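Local coordinates for WbbZ protein (Klebsiella pneumoniae subsp. pneumoniae NTUH-K2044, PDB 6X1L) that probably acts as a polysaccharide pyruvyl transferase, adding pyruvyl groups to surface sugars, although its function has not been established, at residues Asn188-Leu193 with Thr225-Val230; Lys250-Tyr255 with Thr266-Ala271. All coordinates share one frame; numbering follows the deposited sequence.

Contact 1 of 2, residues Asn188-Leu193 with Thr225-Val230; sequences NHDISL and TDRLHV
Ser192 and Arg227 bring the two backbones nearest, their CA atoms 7.4 Å apart, where the loop 188-193 passes the turn that leads from strand 220-225 into helix 228-236. This is the strand-to-helix junction in an alpha/beta domain built on a parallel sheet, in the polysaccharide pyruvyl transferase family, and Arg227 stands at the N-cap position of the helix. Its side chain reaches across to Asp190, the centre of an inverse gamma turn, in a side-on salt bridge: Arg227 NE donates to Asp190 OD1 at 2.9 Å, Arg227 NH2 to Asp190 OD2 at 2.8 Å. Both oxygens use their syn lone pairs, and the NH2 bond is almost straight at 174°. Carboxylate and guanidinium lie 25° from coplanar, so the pair of bonds fixes the rotation of both groups. With CG anti to the backbone N (chi1 -164°), the Asp190 carboxylate faces the arginine; OD2 also accepts from the backbone N of Thr175. Ser192 CB covers one face of the guanidinium, and Leu193 comes at it obliquely, Leu193 CG 3.4 Å from Arg227 NH2. Next to the salt bridge the contact turns apolar: Ile191 CG1 packs on Val230 CG2, and Met213 of helix 203-218 touches both side chains. On the backbone side of Arg227, Thr225 OG1 accepts from the Arg227 backbone N in an ST turn. Between the segments, a water lies 2.9 Å from Ser192 OG and receives a weak bond from His229 N at 3.5 Å.

Contact 2 of 2, residues Lys250-Tyr255 with Thr266-Ala271; sequences KNEAVY and TCFITA
Phe268 projects from strand 266-268 onto helix 250-255 and meets it with CB and most of its ring. Its CB sits over the centre of the Tyr255 ring, 3.5 Å from the centroid, a clear CH-pi contact. With CG anti to the backbone N (chi1 -168°), the ring runs on toward the preceding turn of the helix. Phe268 CG is still beside Tyr255, 4.1 Å from Tyr255 CD2, and CD1 lies near CB and CG of the tyrosine. Farther out the neighbours change: CE1 lies against Glu252 CA and approaches Asn251 CB, which meets the phenyl ring at its edge, while CE2 lies alongside Glu252 CG. At the far end Phe268 CZ touches CA and CB of Glu252, the latter at 3.6 Å, so the helix backbone and the aliphatic start of the glutamate share the contact, the glutamate chain crossing the phenylalanine at about a right angle. The ring planes of Tyr255 and Phe268 are 29° apart and the ring centroids 5.3 Å apart; the rings are slid so far that they barely overlap, and it is the CB of Phe268 that covers one face of the tyrosine. Tyr255 extends past it toward the strand backbone, where Thr266 O lies at the ring edge and Tyr255 OH comes 3.7 Å from Cys267 CA. Thr266 CG2 adds a looser contact with Tyr255 CE1. Asn251 turns its amide elsewhere, with ND2 bonded to Tyr244 O. The axes of helix segment 250-255 and strand 266-268 come within 9.9 Å, their N-to-C directions 133° apart; they belong to the beta-alpha-beta unit 240-243, 250-259, 266-268. Strand 266-268 ends the four-stranded sheet, pairing with strand 240-243.

In the fold
Followed from the N terminus, the chain starts with helix 6-21 and builds the six-stranded parallel sheet; strand 167-172 then opens the four-stranded one, around which both contacts are built. Contact 1 closes the excursion through helix 203-218 and strand 220-225, bringing the loop after strand 167-172 to the start of helix 228-236. Contact 2 follows in series, neither nested nor crossed, and closes the short return from helix 250-259 to the final strand. Their centres are about 14 Å apart, and they touch directly: Asp226 O is 2.9 Å from Asn251 ND2, a probable hydrogen bond, and Leu228 packs against Asn251 and Val254. At contact 1, Ile191 also meets Trp195 of the second subunit.

Contact 1 of 2, residues Asn188-Leu193 with Thr225-Val230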
# COMPACT_ATOMS: atom_id res chain seq x y z
N ASN A 188 2.12 9.14 -15.07
CA ASN A 188 3.10 8.91 -14.02
C ASN A 188 2.43 8.30 -12.79
O ASN A 188 1.39 8.79 -12.33
CB ASN A 188 3.80 10.21 -13.63
CG ASN A 188 5.01 9.96 -12.72
OD1 ASN A 188 5.79 9.03 -12.96
ND2 ASN A 188 5.15 10.78 -11.68
N HIS A 189 3.05 7.25 -12.25
CA HIS A 189 2.60 6.61 -11.02
C HIS A 189 3.80 6.56 -10.07
O HIS A 189 4.64 5.67 -10.17
CB HIS A 189 2.07 5.20 -11.29
CG HIS A 189 0.90 5.17 -12.23
ND1 HIS A 189 1.04 5.34 -13.59
CD2 HIS A 189 -0.42 4.97 -12.01
CE1 HIS A 189 -0.14 5.25 -14.17
NE2 HIS A 189 -1.05 5.03 -13.23
N ASP A 190 3.88 7.52 -9.15
CA ASP A 190 4.97 7.55 -8.16
C ASP A 190 4.62 6.60 -7.02
O ASP A 190 4.24 7.01 -5.92
CB ASP A 190 5.20 8.97 -7.66
CG ASP A 190 6.54 9.12 -6.96
OD1 ASP A 190 7.34 8.16 -6.98
OD2 ASP A 190 6.80 10.20 -6.38
N ILE A 191 4.75 5.30 -7.30
CA ILE A 191 4.34 4.28 -6.35
C ILE A 191 5.21 4.25 -5.10
O ILE A 191 4.82 3.63 -4.11
CB ILE A 191 4.34 2.89 -7.03
CG1 ILE A 191 5.74 2.58 -7.58
CG2 ILE A 191 3.29 2.86 -8.15
CD1 ILE A 191 5.88 1.16 -8.11
N SER A 192 6.37 4.91 -5.13
CA SER A 192 7.17 5.05 -3.92
C SER A 192 6.47 5.91 -2.88
O SER A 192 6.60 5.66 -1.68
CB SER A 192 8.54 5.64 -4.26
OG SER A 192 9.23 4.82 -5.18
N LEU A 193 5.71 6.92 -3.32
CA LEU A 193 5.07 7.86 -2.41
C LEU A 193 3.71 7.38 -1.92
O LEU A 193 2.89 8.21 -1.51
CB LEU A 193 4.94 9.24 -3.06
CG LEU A 193 6.19 10.11 -3.11
CD1 LEU A 193 5.83 11.52 -3.55
CD2 LEU A 193 6.89 10.12 -1.75
N THR A 225 11.98 4.90 -14.60
CA THR A 225 11.93 5.43 -13.25
C THR A 225 13.23 6.14 -12.88
O THR A 225 14.29 5.86 -13.45
CB THR A 225 11.64 4.32 -12.22
OG1 THR A 225 11.50 4.89 -10.92
CG2 THR A 225 12.77 3.29 -12.20
N ASP A 226 13.12 7.08 -11.94
CA ASP A 226 14.24 7.65 -11.21
C ASP A 226 14.17 7.29 -9.73
O ASP A 226 14.78 7.97 -8.89
CB ASP A 226 14.29 9.18 -11.39
CG ASP A 226 13.07 9.89 -10.79
OD1 ASP A 226 12.18 9.22 -10.22
OD2 ASP A 226 13.00 11.13 -10.89
N ARG A 227 13.41 6.26 -9.39
CA ARG A 227 13.22 5.79 -8.03
C ARG A 227 14.01 4.50 -7.85
O ARG A 227 13.72 3.50 -8.50
CB ARG A 227 11.74 5.55 -7.73
CG ARG A 227 10.89 6.81 -7.66
CD ARG A 227 11.20 7.60 -6.41
NE ARG A 227 10.11 8.50 -6.05
CZ ARG A 227 10.15 9.35 -5.03
NH1 ARG A 227 11.24 9.42 -4.26
NH2 ARG A 227 9.11 10.13 -4.77
N LEU A 228 15.00 4.53 -6.95
CA LEU A 228 15.96 3.44 -6.84
C LEU A 228 15.27 2.09 -6.67
O LEU A 228 15.53 1.15 -7.42
CB LEU A 228 16.91 3.70 -5.67
CG LEU A 228 17.94 2.60 -5.43
CD1 LEU A 228 18.80 2.40 -6.67
CD2 LEU A 228 18.81 2.95 -4.23
N HIS A 229 14.37 1.98 -5.70
CA HIS A 229 13.83 0.67 -5.39
C HIS A 229 12.71 0.25 -6.33
O HIS A 229 12.42 -0.95 -6.40
CB HIS A 229 13.41 0.62 -3.93
CG HIS A 229 14.58 0.55 -3.00
ND1 HIS A 229 15.23 1.67 -2.54
CD2 HIS A 229 15.27 -0.51 -2.52
CE1 HIS A 229 16.25 1.31 -1.78
NE2 HIS A 229 16.29 -0.01 -1.75
N VAL A 230 12.11 1.17 -7.07
CA VAL A 230 11.34 0.77 -8.24
C VAL A 230 12.26 0.10 -9.26
O VAL A 230 11.96 -0.98 -9.79
CB VAL A 230 10.61 1.98 -8.85
CG1 VAL A 230 9.95 1.58 -10.17
CG2 VAL A 230 9.59 2.53 -7.88
O HOH W 1 11.93 4.03 -4.30

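Contact 2 of 2, residues Lys250-Tyr255 with Thr266-Ala271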
# COMPACT_ATOMS: atom_id res chain seq x y z
N LYS A 250 23.17 9.29 -6.16
CA LYS A 250 22.50 8.26 -5.37
C LYS A 250 22.08 7.08 -6.25
O LYS A 250 22.41 5.93 -5.95
CB LYS A 250 21.29 8.85 -4.65
CG LYS A 250 21.65 9.72 -3.45
CD LYS A 250 20.66 10.88 -3.29
CE LYS A 250 19.22 10.40 -3.27
NZ LYS A 250 18.26 11.55 -3.33
N ASN A 251 21.35 7.36 -7.33
CA ASN A 251 20.95 6.28 -8.23
C ASN A 251 22.15 5.71 -8.99
O ASN A 251 22.32 4.49 -9.06
CB ASN A 251 19.89 6.79 -9.21
CG ASN A 251 18.55 7.06 -8.53
OD1 ASN A 251 18.35 6.70 -7.37
ND2 ASN A 251 17.63 7.68 -9.27
N GLU A 252 22.99 6.58 -9.55
CA GLU A 252 24.07 6.12 -10.42
C GLU A 252 25.03 5.20 -9.68
O GLU A 252 25.51 4.21 -10.25
CB GLU A 252 24.81 7.32 -11.02
CG GLU A 252 25.86 6.93 -12.06
CD GLU A 252 26.55 8.13 -12.68
OE1 GLU A 252 26.08 9.27 -12.46
OE2 GLU A 252 27.55 7.94 -13.40
N ALA A 253 25.33 5.50 -8.41
CA ALA A 253 26.30 4.69 -7.68
C ALA A 253 25.77 3.30 -7.38
O ALA A 253 26.52 2.32 -7.45
CB ALA A 253 26.71 5.40 -6.38
N VAL A 254 24.49 3.17 -7.05
CA VAL A 254 23.93 1.85 -6.81
C VAL A 254 23.86 1.06 -8.12
O VAL A 254 24.09 -0.15 -8.15
CB VAL A 254 22.56 1.95 -6.13
CG1 VAL A 254 21.92 0.57 -5.99
CG2 VAL A 254 22.69 2.60 -4.75
N TYR A 255 23.55 1.75 -9.23
CA TYR A 255 23.49 1.09 -10.52
C TYR A 255 24.85 0.51 -10.91
O TYR A 255 24.94 -0.64 -11.35
CB TYR A 255 23.02 2.07 -11.60
CG TYR A 255 23.16 1.51 -13.00
CD1 TYR A 255 22.18 0.69 -13.54
CD2 TYR A 255 24.28 1.79 -13.77
CE1 TYR A 255 22.31 0.16 -14.81
CE2 TYR A 255 24.41 1.28 -15.05
CZ TYR A 255 23.43 0.46 -15.56
OH TYR A 255 23.55 -0.06 -16.83
N THR A 266 18.43 -3.84 -17.53
CA THR A 266 18.34 -2.56 -16.86
C THR A 266 19.49 -1.68 -17.33
O THR A 266 20.66 -2.05 -17.17
CB THR A 266 18.39 -2.72 -15.34
OG1 THR A 266 17.32 -3.55 -14.89
CG2 THR A 266 18.29 -1.36 -14.65
N CYS A 267 19.17 -0.53 -17.90
CA CYS A 267 20.19 0.41 -18.34
C CYS A 267 19.95 1.78 -17.70
O CYS A 267 18.82 2.13 -17.34
CB CYS A 267 20.23 0.55 -19.87
SG CYS A 267 18.87 1.48 -20.58
N PHE A 268 21.03 2.54 -17.57
CA PHE A 268 21.04 3.83 -16.89
C PHE A 268 21.16 4.92 -17.94
O PHE A 268 22.12 4.93 -18.73
CB PHE A 268 22.20 3.90 -15.89
CG PHE A 268 22.12 5.07 -14.95
CD1 PHE A 268 21.29 5.02 -13.84
CD2 PHE A 268 22.89 6.19 -15.15
CE1 PHE A 268 21.22 6.08 -12.96
CE2 PHE A 268 22.83 7.26 -14.27
CZ PHE A 268 21.99 7.21 -13.18
N ILE A 269 20.20 5.85 -17.95
CA ILE A 269 20.14 6.91 -18.95
C ILE A 269 20.77 8.16 -18.33
O ILE A 269 20.19 8.79 -17.45
CB ILE A 269 18.70 7.18 -19.40
CG1 ILE A 269 18.20 6.05 -20.31
CG2 ILE A 269 18.61 8.51 -20.14
CD1 ILE A 269 17.69 4.84 -19.56
N THR A 270 21.97 8.51 -18.81
CA THR A 270 22.67 9.68 -18.30
C THR A 270 22.13 10.97 -18.89
O THR A 270 21.98 11.97 -18.18
CB THR A 270 24.17 9.55 -18.59
OG1 THR A 270 24.34 9.07 -19.93
CG2 THR A 270 24.82 8.58 -17.62
N ALA A 271 21.83 10.97 -20.18
CA ALA A 271 21.26 12.14 -20.85
C ALA A 271 20.56 11.74 -22.13
O ALA A 271 19.72 12.47 -22.65
CB ALA A 271 22.35 13.17 -21.13